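Local coordinates for protein caltubin, EF-hand (Lymnaea stagnalis, PDB 6VAN) that probably binds calcium through paired EF-hand loops, occupied in this crystal by strontium ions, as a member of the EF-hand family, at residues A[21-26]-A[59-64]; A[28-33]-A[40-45]; A[34-39]-A[105-110]; A[82-87]-A[133-138]. All coordinates share one frame; numbering follows the deposited sequence. Where two conformers were deposited one is given.

Contact 1 (A[21-26]-A[59-64]); sequences DGQSTF and AIDFVP. With SR (strontium ion), chain C; SR (strontium ion), chain D.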
loop_
_atom_site.group_PDB
_atom_site.type_symbol
_atom_site.label_atom_id
_atom_site.label_comp_id
_atom_site.label_asym_id
_atom_site.label_seq_id
_atom_site.Cartn_x
_atom_site.Cartn_y
_atom_site.Cartn_z
ATOM N N ASP A 21 -11.675 -12.680 11.917
ATOM C CA ASP A 21 -13.156 -12.613 12.066
ATOM C C ASP A 21 -13.794 -12.318 10.699
ATOM O O ASP A 21 -15.028 -12.333 10.609
ATOM C CB ASP A 21 -13.572 -11.616 13.160
ATOM C CG ASP A 21 -13.005 -10.224 12.982
ATOM O OD1 ASP A 21 -13.169 -9.660 11.868
ATOM O OD2 ASP A 21 -12.355 -9.711 13.957
ATOM N N GLY A 22 -12.973 -12.043 9.678
ATOM C CA GLY A 22 -13.416 -11.816 8.288
ATOM C C GLY A 22 -13.493 -10.337 7.934
ATOM O O GLY A 22 -13.736 -10.023 6.755
ATOM N N GLN A 23 -13.330 -9.445 8.918
ATOM C CA GLN A 23 -13.414 -7.977 8.733
ATOM C C GLN A 23 -12.126 -7.298 9.213
ATOM O O GLN A 23 -11.546 -7.728 10.270
ATOM C CB GLN A 23 -14.585 -7.392 9.529
ATOM C CG GLN A 23 -15.945 -7.933 9.112
ATOM C CD GLN A 23 -17.045 -6.949 9.421
ATOM O OE1 GLN A 23 -17.019 -6.260 10.433
ATOM N NE2 GLN A 23 -18.026 -6.873 8.536
ATOM N N SER A 24 -11.688 -6.291 8.461
ATOM C CA SER A 24 -10.666 -5.311 8.890
ATOM C C SER A 24 -11.398 -4.011 9.201
ATOM O O SER A 24 -11.900 -3.343 8.280
ATOM C CB SER A 24 -9.572 -5.143 7.881
ATOM O OG SER A 24 -8.466 -4.463 8.468
ATOM N N THR A 25 -11.578 -3.776 10.509
ATOM C CA THR A 25 -12.223 -2.574 11.063
ATOM C C THR A 25 -11.181 -1.460 11.151
ATOM O O THR A 25 -9.979 -1.737 10.953
ATOM C CB THR A 25 -12.856 -2.857 12.434
ATOM O OG1 THR A 25 -11.828 -3.238 13.347
ATOM C CG2 THR A 25 -13.902 -3.949 12.382
ATOM N N PHE A 26 -11.646 -0.257 11.465
ATOM C CA PHE A 26 -10.862 1.007 11.468
ATOM C C PHE A 26 -9.491 0.836 12.136
ATOM O O PHE A 26 -8.462 1.106 11.496
ATOM C CB PHE A 26 -11.646 2.104 12.185
ATOM C CG PHE A 26 -10.980 3.445 12.061
ATOM C CD1 PHE A 26 -11.202 4.233 10.943
ATOM C CD2 PHE A 26 -10.100 3.889 13.029
ATOM C CE1 PHE A 26 -10.560 5.454 10.805
ATOM C CE2 PHE A 26 -9.465 5.113 12.893
ATOM C CZ PHE A 26 -9.698 5.888 11.780
ATOM N N ALA A 59 -16.135 -1.372 6.941
ATOM C CA ALA A 59 -15.049 -2.337 7.195
ATOM C C ALA A 59 -14.639 -2.976 5.864
ATOM O O ALA A 59 -15.464 -2.951 4.911
ATOM C CB ALA A 59 -15.493 -3.380 8.179
ATOM N N ILE A 60 -13.404 -3.453 5.775
ATOM C CA ILE A 60 -12.983 -4.266 4.596
ATOM C C ILE A 60 -13.285 -5.724 4.931
ATOM O O ILE A 60 -12.701 -6.244 5.862
ATOM C CB ILE A 60 -11.500 -4.076 4.220
ATOM C CG1 ILE A 60 -11.157 -2.601 3.948
ATOM C CG2 ILE A 60 -11.151 -4.968 3.032
ATOM C CD1 ILE A 60 -9.686 -2.322 3.786
ATOM N N ASP A 61 -14.186 -6.335 4.158
ATOM C CA ASP A 61 -14.605 -7.736 4.344
ATOM C C ASP A 61 -13.700 -8.606 3.473
ATOM O O ASP A 61 -13.591 -8.302 2.284
ATOM C CB ASP A 61 -16.078 -7.851 4.007
ATOM C CG ASP A 61 -16.917 -6.963 4.913
ATOM O OD1 ASP A 61 -17.066 -7.332 6.088
ATOM O OD2 ASP A 61 -17.457 -5.988 4.411
ATOM N N PHE A 62 -13.095 -9.651 4.021
ATOM C CA PHE A 62 -12.288 -10.581 3.194
ATOM C C PHE A 62 -13.147 -11.035 2.010
ATOM O O PHE A 62 -12.715 -10.942 0.879
ATOM C CB PHE A 62 -11.769 -11.772 3.986
ATOM C CG PHE A 62 -10.965 -12.706 3.131
ATOM C CD1 PHE A 62 -9.694 -12.350 2.708
ATOM C CD2 PHE A 62 -11.498 -13.899 2.684
ATOM C CE1 PHE A 62 -8.973 -13.187 1.869
ATOM C CE2 PHE A 62 -10.770 -14.734 1.845
ATOM C CZ PHE A 62 -9.504 -14.382 1.460
ATOM N N VAL A 63 -14.365 -11.484 2.286
ATOM C CA VAL A 63 -15.344 -11.777 1.208
ATOM C C VAL A 63 -16.552 -10.866 1.394
ATOM O O VAL A 63 -17.066 -10.751 2.510
ATOM C CB VAL A 63 -15.691 -13.278 1.145
ATOM C CG1 VAL A 63 -14.584 -14.040 0.453
ATOM C CG2 VAL A 63 -15.949 -13.880 2.497
ATOM N N PRO A 64 -17.047 -10.205 0.325
ATOM C CA PRO A 64 -16.504 -10.334 -1.038
ATOM C C PRO A 64 -15.351 -9.389 -1.418
ATOM O O PRO A 64 -14.765 -9.571 -2.461
ATOM C CB PRO A 64 -17.689 -9.913 -1.904
ATOM C CG PRO A 64 -18.389 -8.878 -1.061
ATOM C CD PRO A 64 -18.262 -9.387 0.355
HETATM SR SR SR C . -11.250 -7.887 12.605
HETATM SR SR SR D . -17.372 -3.750 3.705
HETATM O O HOH W 1 -15.397 -11.789 5.041
HETATM O O HOH W 2 -16.906 -9.981 6.750
HETATM O O HOH W 3 -13.625 -6.949 13.290
#
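G22 O is gripped by several groups: F62 N donates to it at 2.8 Å in an almost straight bond (167°), water 1 links it to V63 N, and water 2 adds a weak bond. Next along, S24 and I60 form a hydrogen-bonded antiparallel pair, S24 N to I60 O at 2.8 Å and I60 N to S24 O at 2.9 Å. On the other face Q23 and D61 run alongside each other, CG turned opposite the carbonyl carbon in both (chi1 -61° in Q23). Q23 NE2 meets the syn lone pair of D61 OD1 at 2.7 Å, bent to 132° with the oxygen tilted out of the amide plane, while D61 OD2 and A59 O bind one strontium; D21 and Q23 O bind the other. A leucine in place of Q23 would probably leave D61 OD1 without its amide donor and the carboxylate less firmly oriented at its metal. This short EF-hand strand pair rests, through S24 and I60, on F12 of helix 5-15 and V29 of helix 26-34, I60 also reaching F48 of helix 42-52.

Contact 2 (A[28-33]-A[40-45]); sequences EVKNYI and VTDQTV. With SR (strontium ion), chain G; SR (strontium ion), chain C.
V45 packs between V29 and K30: its CG1 lies 3.9 Å from V29 CG1, the two valines sliding past each other, while its CG2 sits beside the aliphatic root of the lysine, 3.9 Å from K30 CG. One turn on, I33 CG2 meets V40 CG2 at 3.7 Å, the side chains crossing at about a right angle; in I33 this branch stands opposite the backbone N (the CG1 branch has chi1 -62°). K30, fully extended, carries NZ to D42 OD1 in a salt bridge whose modelled length is too short to be trusted. Further out, T41 OG1 caps the start of helix 42-52 by accepting from T44 N at 3.1 Å (158°), and T44 OG1 donates to the same oxygen. T44 OG1 also binds a strontium ion at a long 3.1 Å, with waters 4 and 5. A valine in place of T44 would probably cost that ion its contact with the threonine oxygen and T41 OG1 its second donor. At the far end, E28 chelates another strontium with both carboxylate oxygens. The contact joins helix 26-34 to helix 42-52, where V29 also touches F48 and I49, while I33 and T44 lean on L86 of helix 77-87.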
loop_
_atom_site.group_PDB
_atom_site.type_symbol
_atom_site.label_atom_id
_atom_site.label_comp_id
_atom_site.label_asym_id
_atom_site.label_seq_id
_atom_site.Cartn_x
_atom_site.Cartn_y
_atom_site.Cartn_z
ATOM N N GLU A 28 -7.797 -1.652 12.933
ATOM C CA GLU A 28 -6.977 -2.716 12.318
ATOM C C GLU A 28 -6.295 -2.161 11.074
ATOM O O GLU A 28 -5.071 -2.373 10.938
ATOM C CB GLU A 28 -7.857 -3.888 11.957
ATOM C CG GLU A 28 -8.646 -4.391 13.137
ATOM C CD GLU A 28 -9.543 -5.540 12.751
ATOM O OE1 GLU A 28 -10.781 -5.292 12.562
ATOM O OE2 GLU A 28 -9.021 -6.636 12.627
ATOM N N VAL A 29 -7.048 -1.420 10.257
ATOM C CA VAL A 29 -6.491 -0.791 9.024
ATOM C C VAL A 29 -5.488 0.261 9.498
ATOM O O VAL A 29 -4.409 0.341 8.930
ATOM C CB VAL A 29 -7.577 -0.216 8.108
ATOM C CG1 VAL A 29 -6.988 0.535 6.916
ATOM C CG2 VAL A 29 -8.523 -1.313 7.627
ATOM N N LYS A 30 -5.804 1.008 10.555
ATOM C CA LYS A 30 -4.909 2.070 11.099
ATOM C C LYS A 30 -3.596 1.462 11.581
ATOM O O LYS A 30 -2.554 1.982 11.183
ATOM C CB LYS A 30 -5.602 2.840 12.218
ATOM C CG LYS A 30 -4.891 4.124 12.587
ATOM C CD LYS A 30 -5.733 5.042 13.401
ATOM C CE LYS A 30 -4.995 6.290 13.822
ATOM N NZ LYS A 30 -5.849 7.113 14.707
ATOM N N ASN A 31 -3.631 0.392 12.369
ATOM C CA ASN A 31 -2.425 -0.306 12.878
ATOM C C ASN A 31 -1.609 -0.843 11.697
ATOM O O ASN A 31 -0.374 -0.797 11.773
ATOM C CB ASN A 31 -2.825 -1.348 13.917
ATOM C CG ASN A 31 -3.074 -0.715 15.270
ATOM O OD1 ASN A 31 -3.062 0.514 15.400
ATOM N ND2 ASN A 31 -3.283 -1.541 16.285
ATOM N N TYR A 32 -2.285 -1.262 10.631
ATOM C CA TYR A 32 -1.648 -1.682 9.359
ATOM C C TYR A 32 -0.863 -0.504 8.754
ATOM O O TYR A 32 0.371 -0.593 8.601
ATOM C CB TYR A 32 -2.709 -2.239 8.414
ATOM C CG TYR A 32 -2.232 -2.392 7.004
ATOM C CD1 TYR A 32 -1.257 -3.314 6.694
ATOM C CD2 TYR A 32 -2.744 -1.602 5.987
ATOM C CE1 TYR A 32 -0.818 -3.475 5.392
ATOM C CE2 TYR A 32 -2.309 -1.742 4.680
ATOM C CZ TYR A 32 -1.331 -2.672 4.393
ATOM O OH TYR A 32 -0.888 -2.834 3.113
ATOM N N ILE A 33 -1.541 0.596 8.444
ATOM C CA ILE A 33 -0.891 1.753 7.761
ATOM C C ILE A 33 0.139 2.390 8.701
ATOM O O ILE A 33 1.158 2.894 8.198
ATOM C CB ILE A 33 -1.926 2.761 7.248
ATOM C CG1 ILE A 33 -2.843 2.117 6.196
ATOM C CG2 ILE A 33 -1.246 4.013 6.718
ATOM C CD1 ILE A 33 -3.957 3.002 5.723
ATOM N N VAL A 40 -0.222 8.658 10.206
ATOM C CA VAL A 40 -1.379 8.616 9.278
ATOM C C VAL A 40 -2.620 9.166 10.000
ATOM O O VAL A 40 -2.848 8.827 11.201
ATOM C CB VAL A 40 -1.640 7.199 8.722
ATOM C CG1 VAL A 40 -1.971 6.178 9.805
ATOM C CG2 VAL A 40 -2.721 7.224 7.657
ATOM N N THR A 41 -3.388 9.973 9.290
ATOM C CA THR A 41 -4.621 10.588 9.804
ATOM C C THR A 41 -5.758 9.577 9.779
ATOM O O THR A 41 -5.752 8.633 8.934
ATOM C CB THR A 41 -5.019 11.812 8.994
ATOM O OG1 THR A 41 -5.388 11.403 7.693
ATOM C CG2 THR A 41 -3.922 12.849 8.924
ATOM N N ASP A 42 -6.713 9.763 10.677
ATOM C CA ASP A 42 -7.950 8.966 10.730
ATOM C C ASP A 42 -8.687 9.063 9.398
ATOM O O ASP A 42 -9.227 8.035 8.962
ATOM C CB ASP A 42 -8.806 9.412 11.917
ATOM C CG ASP A 42 -8.332 8.830 13.240
ATOM O OD1 ASP A 42 -7.133 8.462 13.337
ATOM O OD2 ASP A 42 -9.173 8.715 14.164
ATOM N N GLN A 43 -8.710 10.224 8.742
ATOM C CA GLN A 43 -9.446 10.415 7.469
ATOM C C GLN A 43 -8.766 9.640 6.330
ATOM O O GLN A 43 -9.476 9.108 5.460
ATOM C CB GLN A 43 -9.542 11.883 7.092
ATOM C CG GLN A 43 -10.262 12.102 5.761
ATOM N N THR A 44 -7.434 9.588 6.295
ATOM C CA THR A 44 -6.738 8.761 5.271
ATOM C C THR A 44 -7.213 7.312 5.421
ATOM O O THR A 44 -7.490 6.669 4.357
ATOM C CB THR A 44 -5.216 8.901 5.347
ATOM O OG1 THR A 44 -4.906 10.214 4.891
ATOM C CG2 THR A 44 -4.514 7.858 4.510
ATOM N N VAL A 45 -7.200 6.807 6.665
ATOM C CA VAL A 45 -7.597 5.412 7.004
ATOM C C VAL A 45 -9.025 5.204 6.509
ATOM O O VAL A 45 -9.277 4.153 5.916
ATOM C CB VAL A 45 -7.449 5.107 8.504
ATOM C CG1 VAL A 45 -8.067 3.755 8.865
ATOM C CG2 VAL A 45 -5.987 5.175 8.944
HETATM SR SR SR G . -2.180 10.700 6.224
HETATM SR SR SR C . -11.250 -7.887 12.605
HETATM O O HOH W 3 -13.625 -6.949 13.290
HETATM O O HOH W 4 -2.500 13.469 5.272
HETATM O O HOH W 5 -0.614 12.866 6.701
#

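Contact 3 (A[34-39]-A[105-110]); sequences RRFKPD and EAVGMS
F36 and A106 bring their CA atoms to 5.4 Å where the turn after helix 26-34 meets the end of helix 97-106, a helix closed by a Schellman motif with G108 at positive phi, M109 N bonding to A104 O and G108 N to E105 O (3.0 Å). The methyl of A106 presses into the turn: CB lies 3.3 Å from R35 O and 3.9 Å from F36 CB. F36 carries its ring between its own backbone N and carbonyl carbon (chi1 54°), which brings CD1 to 4.0 Å from V107 CG1, an oblique approach; the same side chain touches V103 one turn back on the helix. R35 reaches across V107 at about a right angle. Its chain bends at chi3 (44°), placing NH2 3.5 Å from V107 CA and 3.6 Å from V107 CG1, while NH1 turns back to hydrogen-bond Y32 O and lies in plane at the edge of the F36 ring. No hydrogen bond crosses between 34-39 and 105-110. Their 191 Å² of buried surface is therefore held by van der Waals fit, to which the arginine charge, lying near the carbonyl end of helix 97-106, may add a mild attraction.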
loop_
_atom_site.group_PDB
_atom_site.type_symbol
_atom_site.label_atom_id
_atom_site.label_comp_id
_atom_site.label_asym_id
_atom_site.label_seq_id
_atom_site.Cartn_x
_atom_site.Cartn_y
_atom_site.Cartn_z
ATOM N N ARG A 34 -0.081 2.361 10.012
ATOM C CA ARG A 34 0.823 3.024 10.989
ATOM C C ARG A 34 2.216 2.405 10.950
ATOM O O ARG A 34 3.162 3.135 11.296
ATOM C CB ARG A 34 0.278 2.910 12.412
ATOM C CG ARG A 34 -0.475 4.141 12.870
ATOM C CD ARG A 34 -0.874 4.035 14.341
ATOM N NE ARG A 34 -1.424 5.282 14.858
ATOM C CZ ARG A 34 -2.055 5.417 16.021
ATOM N NH1 ARG A 34 -2.230 4.365 16.808
ATOM N NH2 ARG A 34 -2.523 6.604 16.386
ATOM N N ARG A 35 2.338 1.131 10.574
ATOM C CA ARG A 35 3.647 0.451 10.433
ATOM C C ARG A 35 4.560 1.329 9.564
ATOM O O ARG A 35 5.712 1.483 9.937
ATOM C CB ARG A 35 3.489 -0.951 9.843
ATOM C CG ARG A 35 2.952 -1.982 10.831
ATOM C CD ARG A 35 2.316 -3.208 10.186
ATOM N NE ARG A 35 3.063 -3.792 9.059
ATOM C CZ ARG A 35 2.782 -3.618 7.758
ATOM N NH1 ARG A 35 1.764 -2.866 7.370
ATOM N NH2 ARG A 35 3.536 -4.199 6.838
ATOM N N PHE A 36 4.036 1.924 8.489
ATOM C CA PHE A 36 4.868 2.618 7.464
ATOM C C PHE A 36 4.499 4.092 7.283
ATOM O O PHE A 36 5.283 4.806 6.651
ATOM C CB PHE A 36 4.822 1.852 6.141
ATOM C CG PHE A 36 3.457 1.563 5.565
ATOM C CD1 PHE A 36 2.777 0.390 5.862
ATOM C CD2 PHE A 36 2.884 2.419 4.646
ATOM C CE1 PHE A 36 1.558 0.089 5.278
ATOM C CE2 PHE A 36 1.661 2.112 4.065
ATOM C CZ PHE A 36 0.986 0.971 4.406
ATOM N N LYS A 37 3.374 4.558 7.805
ATOM C CA LYS A 37 3.068 6.006 7.935
ATOM C C LYS A 37 2.570 6.200 9.363
ATOM O O LYS A 37 1.365 6.250 9.606
ATOM C CB LYS A 37 2.090 6.492 6.853
ATOM C CG LYS A 37 2.022 8.003 6.686
ATOM C CD LYS A 37 1.227 8.526 5.481
ATOM C CE LYS A 37 1.365 10.029 5.267
ATOM N NZ LYS A 37 0.789 10.481 3.984
ATOM N N PRO A 38 3.485 6.245 10.359
ATOM C CA PRO A 38 3.092 6.241 11.774
ATOM C C PRO A 38 2.112 7.363 12.162
ATOM O O PRO A 38 1.298 7.149 13.048
ATOM C CB PRO A 38 4.421 6.423 12.523
ATOM C CG PRO A 38 5.494 5.943 11.573
ATOM C CD PRO A 38 4.952 6.229 10.187
ATOM N N ASP A 39 2.208 8.524 11.517
ATOM C CA ASP A 39 1.334 9.690 11.802
ATOM C C ASP A 39 0.270 9.801 10.704
ATOM O O ASP A 39 -0.056 10.941 10.305
ATOM C CB ASP A 39 2.169 10.960 11.983
ATOM C CG ASP A 39 3.181 10.858 13.119
ATOM O OD1 ASP A 39 2.910 10.105 14.079
ATOM O OD2 ASP A 39 4.226 11.525 13.034
ATOM N N GLU A 105 11.541 -1.123 4.859
ATOM C CA GLU A 105 12.015 -1.729 6.142
ATOM C C GLU A 105 10.798 -1.979 7.033
ATOM O O GLU A 105 10.680 -3.073 7.643
ATOM C CB GLU A 105 13.080 -0.858 6.800
ATOM C CG GLU A 105 14.400 -0.850 6.055
ATOM C CD GLU A 105 15.622 -0.367 6.826
ATOM O OE1 GLU A 105 15.833 -0.860 7.939
ATOM O OE2 GLU A 105 16.395 0.420 6.287
ATOM N N ALA A 106 9.877 -1.036 7.073
ATOM C CA ALA A 106 8.703 -1.094 7.963
ATOM C C ALA A 106 7.803 -2.280 7.627
ATOM O O ALA A 106 7.115 -2.752 8.542
ATOM C CB ALA A 106 7.950 0.215 7.881
ATOM N N VAL A 107 7.780 -2.747 6.373
ATOM C CA VAL A 107 6.908 -3.869 5.932
ATOM C C VAL A 107 7.681 -5.194 5.930
ATOM O O VAL A 107 7.107 -6.190 5.495
ATOM C CB VAL A 107 6.260 -3.607 4.565
ATOM C CG1 VAL A 107 5.469 -2.301 4.533
ATOM C CG2 VAL A 107 7.273 -3.634 3.445
ATOM N N GLY A 108 8.912 -5.210 6.423
ATOM C CA GLY A 108 9.589 -6.479 6.737
ATOM C C GLY A 108 10.830 -6.748 5.905
ATOM O O GLY A 108 11.383 -7.828 6.015
HETATM N N MSE A 109 11.323 -5.785 5.135
HETATM C CA MSE A 109 12.573 -5.986 4.424
HETATM C C MSE A 109 13.748 -5.600 5.302
HETATM O O MSE A 109 13.629 -4.724 6.151
HETATM C CB MSE A 109 12.615 -5.155 3.145
HETATM C CG MSE A 109 11.914 -5.826 2.026
HETATM SE SE MSE A 109 12.181 -4.912 0.343
HETATM C CE MSE A 109 10.330 -4.564 0.052
ATOM N N SER A 110 14.885 -6.268 5.065
ATOM C CA SER A 110 16.132 -5.913 5.711
ATOM C C SER A 110 16.634 -4.586 5.154
ATOM O O SER A 110 16.178 -4.152 4.085
ATOM C CB SER A 110 17.169 -6.981 5.481
ATOM O OG SER A 110 17.674 -6.895 4.174
#

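Contact 4 (A[82-87]-A[133-138]); sequences EWFKLQ and LSLDEF. With SR (strontium ion), chain F.
L133 O opens the meeting with F84, lying in the plane of its ring at the edge, 3.4 Å from F84 CE1. The L133 backbone is hydrogen-bonded to V95 in the partner strand, and V95 touches F84 as well. S134 follows as the N-cap of helix 135-138: its OG accepts from E137 N at 3.2 Å and its N donates to E137 OE1 at 2.9 Å, a capping box. L135 comes over a face of F84, with CB 4.2 Å from the ring centroid and only 8° off the normal, a CH-pi contact. E137 does not touch the opposite helix; OE1 takes S134 N on its anti side and binds strontium at 2.6 Å, OE2 binding it too, in a site shared with D126, N128, D130, the backbone O of K132 and waters 6 and 7. F138 ends the segment. With its CG opposite the backbone N (chi1 -178°), F84 slides past F138 in the reverse direction, CD1 reaching 3.7 Å from F138 CG; the ring planes are oblique, at 57°. Q87 NE2 rests 3.5 Å from F138 CZ, held there by a bond to W83 O, which Q87 N approaches from the other face. The arrangement is that of an EF-hand lobe, in which aromatic residues of the helix before one metal loop and of the helix after its partner loop pack together in a shared core, as in calmodulin.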
loop_
_atom_site.group_PDB
_atom_site.type_symbol
_atom_site.label_atom_id
_atom_site.label_comp_id
_atom_site.label_asym_id
_atom_site.label_seq_id
_atom_site.Cartn_x
_atom_site.Cartn_y
_atom_site.Cartn_z
ATOM N N GLU A 82 -3.100 6.250 -4.239
ATOM C CA GLU A 82 -3.332 5.891 -2.832
ATOM C C GLU A 82 -2.032 5.381 -2.201
ATOM O O GLU A 82 -1.690 5.824 -1.142
ATOM C CB GLU A 82 -4.395 4.809 -2.765
ATOM C CG GLU A 82 -4.706 4.337 -1.357
ATOM C CD GLU A 82 -5.857 3.344 -1.335
ATOM O OE1 GLU A 82 -5.636 2.202 -1.745
ATOM O OE2 GLU A 82 -6.942 3.726 -0.939
ATOM N N TRP A 83 -1.320 4.487 -2.876
ATOM C CA TRP A 83 -0.034 3.961 -2.340
ATOM C C TRP A 83 1.034 5.061 -2.373
ATOM O O TRP A 83 1.866 5.121 -1.497
ATOM C CB TRP A 83 0.401 2.724 -3.121
ATOM C CG TRP A 83 -0.561 1.592 -2.977
ATOM C CD1 TRP A 83 -1.319 1.030 -3.955
ATOM C CD2 TRP A 83 -0.894 0.904 -1.769
ATOM N NE1 TRP A 83 -2.119 0.069 -3.430
ATOM C CE2 TRP A 83 -1.891 -0.028 -2.090
ATOM C CE3 TRP A 83 -0.473 1.024 -0.445
ATOM C CZ2 TRP A 83 -2.430 -0.888 -1.122
ATOM C CZ3 TRP A 83 -1.005 0.178 0.504
ATOM C CH2 TRP A 83 -1.955 -0.769 0.158
ATOM N N PHE A 84 1.017 5.900 -3.401
ATOM C CA PHE A 84 1.944 7.052 -3.481
ATOM C C PHE A 84 1.781 7.910 -2.214
ATOM O O PHE A 84 2.764 8.207 -1.517
ATOM C CB PHE A 84 1.645 7.859 -4.738
ATOM C CG PHE A 84 2.573 9.036 -4.949
ATOM C CD1 PHE A 84 3.838 8.859 -5.471
ATOM C CD2 PHE A 84 2.168 10.328 -4.609
ATOM C CE1 PHE A 84 4.678 9.947 -5.673
ATOM C CE2 PHE A 84 3.022 11.406 -4.804
ATOM C CZ PHE A 84 4.275 11.206 -5.327
ATOM N N LYS A 85 0.543 8.300 -1.905
ATOM C CA LYS A 85 0.261 9.183 -0.755
ATOM C C LYS A 85 0.664 8.493 0.544
ATOM O O LYS A 85 1.177 9.175 1.454
ATOM C CB LYS A 85 -1.198 9.616 -0.759
ATOM C CG LYS A 85 -1.488 10.544 -1.922
ATOM C CD LYS A 85 -2.750 11.311 -1.794
ATOM C CE LYS A 85 -3.971 10.445 -1.829
ATOM N NZ LYS A 85 -5.189 11.294 -1.767
ATOM N N LEU A 86 0.443 7.198 0.668
ATOM C CA LEU A 86 0.816 6.489 1.929
ATOM C C LEU A 86 2.340 6.424 2.089
ATOM O O LEU A 86 2.796 6.308 3.224
ATOM C CB LEU A 86 0.173 5.105 1.926
ATOM C CG LEU A 86 -1.343 5.110 2.073
ATOM C CD1 LEU A 86 -1.873 3.703 2.081
ATOM C CD2 LEU A 86 -1.796 5.863 3.316
ATOM N N GLN A 87 3.099 6.454 0.996
ATOM C CA GLN A 87 4.587 6.435 1.043
ATOM C C GLN A 87 5.158 7.848 1.160
ATOM O O GLN A 87 6.344 7.973 1.454
ATOM C CB GLN A 87 5.124 5.694 -0.168
ATOM C CG GLN A 87 4.848 4.200 -0.076
ATOM C CD GLN A 87 5.217 3.477 -1.337
ATOM O OE1 GLN A 87 6.189 2.741 -1.400
ATOM N NE2 GLN A 87 4.402 3.682 -2.360
ATOM N N LEU A 133 10.467 10.565 -6.538
ATOM C CA LEU A 133 9.453 10.313 -7.596
ATOM C C LEU A 133 8.250 11.224 -7.405
ATOM O O LEU A 133 7.707 11.308 -6.308
ATOM C CB LEU A 133 8.997 8.865 -7.558
ATOM C CG LEU A 133 10.093 7.809 -7.680
ATOM C CD1 LEU A 133 9.497 6.416 -7.613
ATOM C CD2 LEU A 133 10.954 7.983 -8.918
ATOM N N SER A 134 7.815 11.812 -8.506
ATOM C CA SER A 134 6.476 12.414 -8.607
ATOM C C SER A 134 5.455 11.307 -8.801
ATOM O O SER A 134 5.842 10.157 -9.134
ATOM C CB SER A 134 6.430 13.342 -9.768
ATOM O OG SER A 134 6.619 12.613 -10.953
ATOM N N LEU A 135 4.165 11.627 -8.723
ATOM C CA LEU A 135 3.132 10.629 -9.033
ATOM C C LEU A 135 3.343 10.129 -10.455
ATOM O O LEU A 135 3.167 8.927 -10.726
ATOM C CB LEU A 135 1.741 11.233 -8.859
ATOM C CG LEU A 135 0.584 10.329 -9.248
ATOM C CD1 LEU A 135 0.512 9.060 -8.400
ATOM C CD2 LEU A 135 -0.712 11.107 -9.180
ATOM N N ASP A 136 3.670 11.025 -11.378
ATOM C CA ASP A 136 3.784 10.639 -12.797
ATOM C C ASP A 136 4.966 9.683 -13.042
ATOM O O ASP A 136 4.896 8.873 -13.955
ATOM C CB ASP A 136 3.841 11.877 -13.681
ATOM C CG ASP A 136 2.436 12.369 -13.959
ATOM O OD1 ASP A 136 1.666 11.612 -14.592
ATOM O OD2 ASP A 136 2.122 13.466 -13.484
ATOM N N GLU A 137 6.027 9.805 -12.270
ATOM C CA GLU A 137 7.132 8.831 -12.330
ATOM C C GLU A 137 6.696 7.531 -11.639
ATOM O O GLU A 137 6.883 6.431 -12.210
ATOM C CB GLU A 137 8.358 9.416 -11.657
ATOM C CG GLU A 137 9.021 10.536 -12.450
ATOM C CD GLU A 137 10.104 11.265 -11.692
ATOM O OE1 GLU A 137 9.961 11.484 -10.466
ATOM O OE2 GLU A 137 11.110 11.618 -12.300
ATOM N N PHE A 138 6.167 7.647 -10.436
ATOM C CA PHE A 138 5.774 6.479 -9.627
ATOM C C PHE A 138 4.828 5.562 -10.403
ATOM O O PHE A 138 4.962 4.326 -10.393
ATOM C CB PHE A 138 5.112 6.959 -8.355
ATOM C CG PHE A 138 4.611 5.875 -7.456
ATOM C CD1 PHE A 138 5.490 5.172 -6.658
ATOM C CD2 PHE A 138 3.273 5.581 -7.377
ATOM C CE1 PHE A 138 5.022 4.172 -5.820
ATOM C CE2 PHE A 138 2.810 4.600 -6.525
ATOM C CZ PHE A 138 3.688 3.909 -5.736
HETATM SR SR SR F . 12.175 12.712 -10.093
HETATM O O HOH W 6 10.946 14.689 -9.124
HETATM O O HOH W 7 10.578 14.546 -11.608
#

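In the fold
Contacts 1 and 2 share a strontium site, D21 and Q23 O coming from the first and E28 from the second, with water 3 common to both; they also touch directly, F26 CE1 lying 3.6 Å from V45 CG1. Contact 4, whose centre is about 26 Å from that of contact 1 and on the opposite side of the chain's centre, supplies E137 to a separate strontium. Between these ends, contact 2 meets contact 4 where T44 CG2 approaches L86 CD2 at 3.6 Å. Contact 3, its centre about 16 Å from that of contact 4, reaches it through a probable hydrogen bond from K37 NZ to K85 O at 2.9 Å. Contacts 2 and 3 thus help join the two metal-binding regions.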